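Local atomic coordinates of vascular protein tyrosine phosphatase 1 (Rattus norvegicus, PDB entry 3I36), a protein that probably removes phosphate from phosphotyrosine residues of other proteins, as the catalytic domain of a receptor-type tyrosine phosphatase of the cell membrane. Residues Val87-Ile100 against Leu125-Val137. Residues are numbered along the deposited sequence; the frame is centred on the assembly and turned at random.
Sequences VKLSVQTHSTDDYI and LKDFWRMVWEKNV
In this protein tyrosine phosphatase domain, Arg130 on helix 125-134, which packs beside the mixed central sheet, reaches into the loop joining strands 86-88 and 99-100 and grips its backbone. CG stands anti to the backbone N (chi1 -167°) and the chain bends at chi3, bringing the guanidinium edge-on to the carbonyls of Ser90 and Asp97. Its NH1 meets Asp97 O at 2.7 Å, nearly straight and in the carbonyl plane, while NH2 donates to Ser90 O at 2.6 Å from above that carbonyl's plane, and also to Ser90 OG. Gln92 OE1 lies over one face of the guanidinium and Leu89 CD1 over the other, nearer the rim. Asp127, one helical turn back, adds a salt bridge, OD1 to NH1, in the guanidinium plane. With an alanine here, Ser90 O and Asp97 O would probably lose the two guanidinium nitrogens that hold them, and Asp127 would be left without this salt-bridge partner. Glu134 continues the network: its OE1 takes the Ser90 N-H at 2.8 Å on the syn lone pair. Within the loop, Asp97 OD2 collects the N-H groups of Gln92, Thr93 and His94, helping to fix the turn that presents Asp97 O. One water donates to both Tyr99 O and Asp127 OD2. Beside this polar network, Met131 makes much of the apolar part. Its CB meets Leu89 CD2 at 3.6 Å, its SD lies against Val87 CG1, and its CE touches Ile100 CD1; Met131 also packs on Ile115 and Leu241 of the central sheet. Past the last helical turn, the chain of Lys135, bent at chi2 (-50°), runs alongside Val87, and its NZ donates to Lys88 O at 2.7 Å, nearly along the C=O axis.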
loop_
_atom_site.group_PDB
_atom_site.type_symbol
_atom_site.label_atom_id
_atom_site.label_comp_id
_atom_site.label_asym_id
_atom_site.label_seq_id
_atom_site.Cartn_x
_atom_site.Cartn_y
_atom_site.Cartn_z
ATOM N N VAL A 87 7.757 9.356 -4.914
ATOM C CA VAL A 87 8.031 8.774 -6.209
ATOM C C VAL A 87 8.094 9.925 -7.199
ATOM O O VAL A 87 7.143 10.685 -7.327
ATOM C CB VAL A 87 6.924 7.795 -6.604
ATOM C CG1 VAL A 87 7.177 7.238 -7.985
ATOM C CG2 VAL A 87 6.801 6.667 -5.551
ATOM N N LYS A 88 9.215 10.054 -7.895
ATOM C CA LYS A 88 9.383 11.145 -8.845
ATOM C C LYS A 88 9.258 10.602 -10.248
ATOM O O LYS A 88 9.972 9.684 -10.619
ATOM C CB LYS A 88 10.748 11.801 -8.667
ATOM C CG LYS A 88 10.928 12.453 -7.316
ATOM C CD LYS A 88 12.331 12.997 -7.150
ATOM C CE LYS A 88 12.628 13.280 -5.686
ATOM N NZ LYS A 88 13.998 13.835 -5.485
ATOM N N LEU A 89 8.336 11.164 -11.024
ATOM C CA LEU A 89 8.134 10.713 -12.385
ATOM C C LEU A 89 8.997 11.517 -13.339
ATOM O O LEU A 89 9.648 12.475 -12.938
ATOM C CB LEU A 89 6.666 10.848 -12.764
ATOM C CG LEU A 89 5.730 10.227 -11.721
ATOM C CD1 LEU A 89 4.277 10.430 -12.146
ATOM C CD2 LEU A 89 6.070 8.735 -11.503
ATOM N N SER A 90 9.009 11.101 -14.598
ATOM C CA SER A 90 9.738 11.813 -15.627
ATOM C C SER A 90 9.149 13.204 -15.745
ATOM O O SER A 90 8.008 13.454 -15.352
ATOM C CB SER A 90 9.597 11.090 -16.965
ATOM O OG SER A 90 8.227 10.887 -17.259
ATOM N N VAL A 91 9.941 14.122 -16.266
ATOM C CA VAL A 91 9.446 15.462 -16.480
ATOM C C VAL A 91 9.409 15.692 -17.977
ATOM O O VAL A 91 10.329 15.298 -18.692
ATOM C CB VAL A 91 10.340 16.496 -15.799
ATOM C CG1 VAL A 91 10.272 16.324 -14.295
ATOM C CG2 VAL A 91 11.772 16.353 -16.280
ATOM N N GLN A 92 8.327 16.299 -18.445
ATOM C CA GLN A 92 8.190 16.651 -19.849
ATOM C C GLN A 92 8.511 18.128 -20.009
ATOM O O GLN A 92 9.613 18.501 -20.411
ATOM C CB GLN A 92 6.770 16.366 -20.346
ATOM C CG GLN A 92 6.446 14.891 -20.596
ATOM C CD GLN A 92 6.044 14.138 -19.332
ATOM O OE1 GLN A 92 4.857 14.024 -19.014
ATOM N NE2 GLN A 92 7.031 13.616 -18.611
ATOM N N THR A 93 7.546 18.967 -19.653
ATOM C CA THR A 93 7.660 20.400 -19.868
ATOM C C THR A 93 7.881 21.156 -18.560
ATOM O O THR A 93 8.343 22.298 -18.557
ATOM C CB THR A 93 6.391 20.940 -20.548
ATOM O OG1 THR A 93 5.274 20.779 -19.667
ATOM C CG2 THR A 93 6.116 20.172 -21.825
ATOM N N HIS A 94 7.551 20.521 -17.445
ATOM C CA HIS A 94 7.585 21.230 -16.176
ATOM C C HIS A 94 8.029 20.316 -15.049
ATOM O O HIS A 94 7.709 19.123 -15.026
ATOM C CB HIS A 94 6.215 21.838 -15.871
ATOM C CG HIS A 94 6.251 22.912 -14.827
ATOM N ND1 HIS A 94 6.707 24.188 -15.087
ATOM C CD2 HIS A 94 5.886 22.902 -13.523
ATOM C CE1 HIS A 94 6.621 24.916 -13.987
ATOM N NE2 HIS A 94 6.127 24.158 -13.024
ATOM N N SER A 95 8.774 20.886 -14.113
ATOM C CA SER A 95 9.309 20.114 -13.013
ATOM C C SER A 95 8.185 19.393 -12.261
ATOM O O SER A 95 8.379 18.283 -11.778
ATOM C CB SER A 95 10.069 21.033 -12.064
ATOM O OG SER A 95 9.222 22.072 -11.616
ATOM N N THR A 96 7.011 20.019 -12.176
ATOM C CA THR A 96 5.905 19.422 -11.417
ATOM C C THR A 96 5.319 18.214 -12.127
ATOM O O THR A 96 4.491 17.491 -11.567
ATOM C CB THR A 96 4.786 20.428 -11.124
ATOM O OG1 THR A 96 4.283 20.945 -12.364
ATOM C CG2 THR A 96 5.318 21.570 -10.274
ATOM N N ASP A 97 5.754 17.985 -13.358
ATOM C CA ASP A 97 5.390 16.748 -14.043
ATOM C C ASP A 97 5.903 15.540 -13.261
ATOM O O ASP A 97 5.442 14.429 -13.463
ATOM C CB ASP A 97 6.016 16.704 -15.426
ATOM C CG ASP A 97 5.417 17.709 -16.371
ATOM O OD1 ASP A 97 4.348 18.283 -16.058
ATOM O OD2 ASP A 97 6.027 17.907 -17.435
ATOM N N ASP A 98 6.873 15.751 -12.384
ATOM C CA ASP A 98 7.475 14.617 -11.693
ATOM C C ASP A 98 6.582 14.144 -10.556
ATOM O O ASP A 98 6.844 13.127 -9.910
ATOM C CB ASP A 98 8.886 14.959 -11.186
ATOM C CG ASP A 98 8.890 15.815 -9.913
ATOM O OD1 ASP A 98 7.825 16.118 -9.327
ATOM O OD2 ASP A 98 9.998 16.179 -9.480
ATOM N N TYR A 99 5.497 14.865 -10.340
ATOM C CA TYR A 99 4.793 14.719 -9.082
ATOM C C TYR A 99 3.680 13.709 -9.135
ATOM O O TYR A 99 2.833 13.728 -10.031
ATOM C CB TYR A 99 4.209 16.040 -8.589
ATOM C CG TYR A 99 3.551 15.827 -7.265
ATOM C CD1 TYR A 99 4.305 15.818 -6.096
ATOM C CD2 TYR A 99 2.188 15.565 -7.176
ATOM C CE1 TYR A 99 3.721 15.578 -4.872
ATOM C CE2 TYR A 99 1.583 15.336 -5.943
ATOM C CZ TYR A 99 2.370 15.341 -4.796
ATOM O OH TYR A 99 1.802 15.105 -3.578
ATOM N N ILE A 100 3.678 12.837 -8.137
ATOM C CA ILE A 100 2.530 11.995 -7.890
ATOM C C ILE A 100 2.474 11.763 -6.398
ATOM O O ILE A 100 3.508 11.711 -5.714
ATOM C CB ILE A 100 2.627 10.659 -8.638
ATOM C CG1 ILE A 100 1.353 9.824 -8.399
ATOM C CG2 ILE A 100 3.900 9.923 -8.202
ATOM C CD1 ILE A 100 1.117 8.743 -9.457
ATOM N N LEU A 125 -4.849 10.187 -13.451
ATOM C CA LEU A 125 -4.854 8.850 -14.026
ATOM C C LEU A 125 -3.617 8.643 -14.887
ATOM O O LEU A 125 -2.957 7.606 -14.805
ATOM C CB LEU A 125 -6.118 8.604 -14.843
ATOM C CG LEU A 125 -7.440 8.556 -14.083
ATOM C CD1 LEU A 125 -8.547 8.131 -15.035
ATOM C CD2 LEU A 125 -7.350 7.615 -12.875
ATOM N N LYS A 126 -3.298 9.627 -15.715
ATOM C CA LYS A 126 -2.132 9.508 -16.590
ATOM C C LYS A 126 -0.881 9.396 -15.743
ATOM O O LYS A 126 -0.008 8.560 -15.994
ATOM C CB LYS A 126 -2.036 10.699 -17.540
ATOM C CG LYS A 126 -3.177 10.780 -18.531
ATOM C CD LYS A 126 -2.902 11.857 -19.564
ATOM C CE LYS A 126 -4.155 12.170 -20.365
ATOM N NZ LYS A 126 -3.978 13.380 -21.212
ATOM N N ASP A 127 -0.813 10.232 -14.715
ATOM C CA ASP A 127 0.307 10.195 -13.793
ATOM C C ASP A 127 0.424 8.821 -13.151
ATOM O O ASP A 127 1.516 8.277 -13.009
ATOM C CB ASP A 127 0.083 11.215 -12.688
ATOM C CG ASP A 127 0.219 12.637 -13.178
ATOM O OD1 ASP A 127 0.714 12.845 -14.316
ATOM O OD2 ASP A 127 -0.159 13.533 -12.413
ATOM N N PHE A 128 -0.717 8.274 -12.748
ATOM C CA PHE A 128 -0.739 6.983 -12.100
ATOM C C PHE A 128 -0.118 5.925 -12.997
ATOM O O PHE A 128 0.775 5.187 -12.579
ATOM C CB PHE A 128 -2.172 6.601 -11.764
ATOM C CG PHE A 128 -2.302 5.291 -11.077
ATOM C CD1 PHE A 128 -2.220 5.204 -9.695
ATOM C CD2 PHE A 128 -2.521 4.135 -11.808
ATOM C CE1 PHE A 128 -2.366 3.974 -9.053
ATOM C CE2 PHE A 128 -2.652 2.911 -11.176
ATOM C CZ PHE A 128 -2.571 2.832 -9.795
ATOM N N TRP A 129 -0.594 5.841 -14.230
ATOM C CA TRP A 129 -0.055 4.848 -15.148
ATOM C C TRP A 129 1.381 5.144 -15.546
ATOM O O TRP A 129 2.162 4.231 -15.813
ATOM C CB TRP A 129 -0.957 4.680 -16.361
ATOM C CG TRP A 129 -2.181 3.943 -15.983
ATOM C CD1 TRP A 129 -3.425 4.460 -15.788
ATOM C CD2 TRP A 129 -2.263 2.550 -15.673
ATOM N NE1 TRP A 129 -4.296 3.462 -15.407
ATOM C CE2 TRP A 129 -3.607 2.280 -15.330
ATOM C CE3 TRP A 129 -1.336 1.501 -15.666
ATOM C CZ2 TRP A 129 -4.043 1.003 -14.981
ATOM C CZ3 TRP A 129 -1.769 0.231 -15.311
ATOM C CH2 TRP A 129 -3.112 -0.007 -14.979
ATOM N N ARG A 130 1.741 6.415 -15.559
ATOM C CA ARG A 130 3.111 6.779 -15.872
ATOM C C ARG A 130 4.013 6.260 -14.757
ATOM O O ARG A 130 5.104 5.766 -15.006
ATOM C CB ARG A 130 3.255 8.290 -16.052
ATOM C CG ARG A 130 4.580 8.694 -16.678
ATOM C CD ARG A 130 4.499 10.071 -17.329
ATOM N NE ARG A 130 3.898 11.051 -16.442
ATOM C CZ ARG A 130 4.580 11.976 -15.778
ATOM N NH1 ARG A 130 3.943 12.822 -14.987
ATOM N NH2 ARG A 130 5.893 12.045 -15.901
ATOM N N MET A 131 3.528 6.328 -13.525
ATOM C CA MET A 131 4.292 5.808 -12.400
ATOM C C MET A 131 4.385 4.299 -12.528
ATOM O O MET A 131 5.446 3.703 -12.354
ATOM C CB MET A 131 3.601 6.133 -11.096
ATOM C CG MET A 131 4.301 5.492 -9.919
ATOM S SD MET A 131 3.717 6.130 -8.350
ATOM C CE MET A 131 2.078 5.434 -8.248
ATOM N N VAL A 132 3.248 3.680 -12.811
ATOM C CA VAL A 132 3.213 2.243 -12.997
ATOM C C VAL A 132 4.251 1.861 -14.025
ATOM O O VAL A 132 5.025 0.934 -13.819
ATOM C CB VAL A 132 1.831 1.764 -13.474
ATOM C CG1 VAL A 132 1.939 0.358 -14.102
ATOM C CG2 VAL A 132 0.862 1.750 -12.307
ATOM N N TRP A 133 4.275 2.586 -15.137
ATOM C CA TRP A 133 5.201 2.247 -16.210
ATOM C C TRP A 133 6.641 2.538 -15.823
ATOM O O TRP A 133 7.515 1.668 -15.873
ATOM C CB TRP A 133 4.895 3.003 -17.495
ATOM C CG TRP A 133 5.887 2.591 -18.507
ATOM C CD1 TRP A 133 7.002 3.272 -18.905
ATOM C CD2 TRP A 133 5.929 1.324 -19.168
ATOM N NE1 TRP A 133 7.711 2.518 -19.819
ATOM C CE2 TRP A 133 7.072 1.316 -19.988
ATOM C CE3 TRP A 133 5.091 0.202 -19.155
ATOM C CZ2 TRP A 133 7.398 0.231 -20.800
ATOM C CZ3 TRP A 133 5.418 -0.883 -19.962
ATOM C CH2 TRP A 133 6.564 -0.857 -20.773
ATOM N N GLU A 134 6.895 3.777 -15.433
ATOM C CA GLU A 134 8.263 4.208 -15.207
ATOM C C GLU A 134 8.906 3.513 -14.032
ATOM O O GLU A 134 10.119 3.376 -13.980
ATOM C CB GLU A 134 8.314 5.715 -15.001
ATOM C CG GLU A 134 7.920 6.464 -16.259
ATOM C CD GLU A 134 7.936 7.954 -16.063
ATOM O OE1 GLU A 134 8.301 8.415 -14.957
ATOM O OE2 GLU A 134 7.581 8.654 -17.026
ATOM N N LYS A 135 8.093 3.103 -13.073
ATOM C CA LYS A 135 8.661 2.526 -11.868
ATOM C C LYS A 135 8.597 1.007 -11.871
ATOM O O LYS A 135 8.859 0.378 -10.857
ATOM C CB LYS A 135 8.009 3.107 -10.621
ATOM C CG LYS A 135 8.105 4.618 -10.554
ATOM C CD LYS A 135 9.542 5.110 -10.804
ATOM C CE LYS A 135 9.625 6.634 -10.651
ATOM N NZ LYS A 135 10.915 7.206 -11.134
ATOM N N ASN A 136 8.270 0.427 -13.019
ATOM C CA ASN A 136 8.449 -1.002 -13.200
ATOM C C ASN A 136 7.465 -1.794 -12.353
ATOM O O ASN A 136 7.792 -2.860 -11.843
ATOM C CB ASN A 136 9.884 -1.389 -12.826
ATOM C CG ASN A 136 10.290 -2.722 -13.395
ATOM O OD1 ASN A 136 9.911 -3.056 -14.508
ATOM N ND2 ASN A 136 11.063 -3.498 -12.627
ATOM N N VAL A 137 6.257 -1.267 -12.204
ATOM C CA VAL A 137 5.241 -1.924 -11.400
ATOM C C VAL A 137 4.589 -3.050 -12.183
ATOM O O VAL A 137 4.090 -2.829 -13.273
ATOM C CB VAL A 137 4.177 -0.903 -10.953
ATOM C CG1 VAL A 137 3.029 -1.593 -10.246
ATOM C CG2 VAL A 137 4.830 0.104 -10.016
HETATM O O HOH W 1 0.046 13.131 -9.828
HETATM O O HOH W 2 2.275 15.189 -12.190
#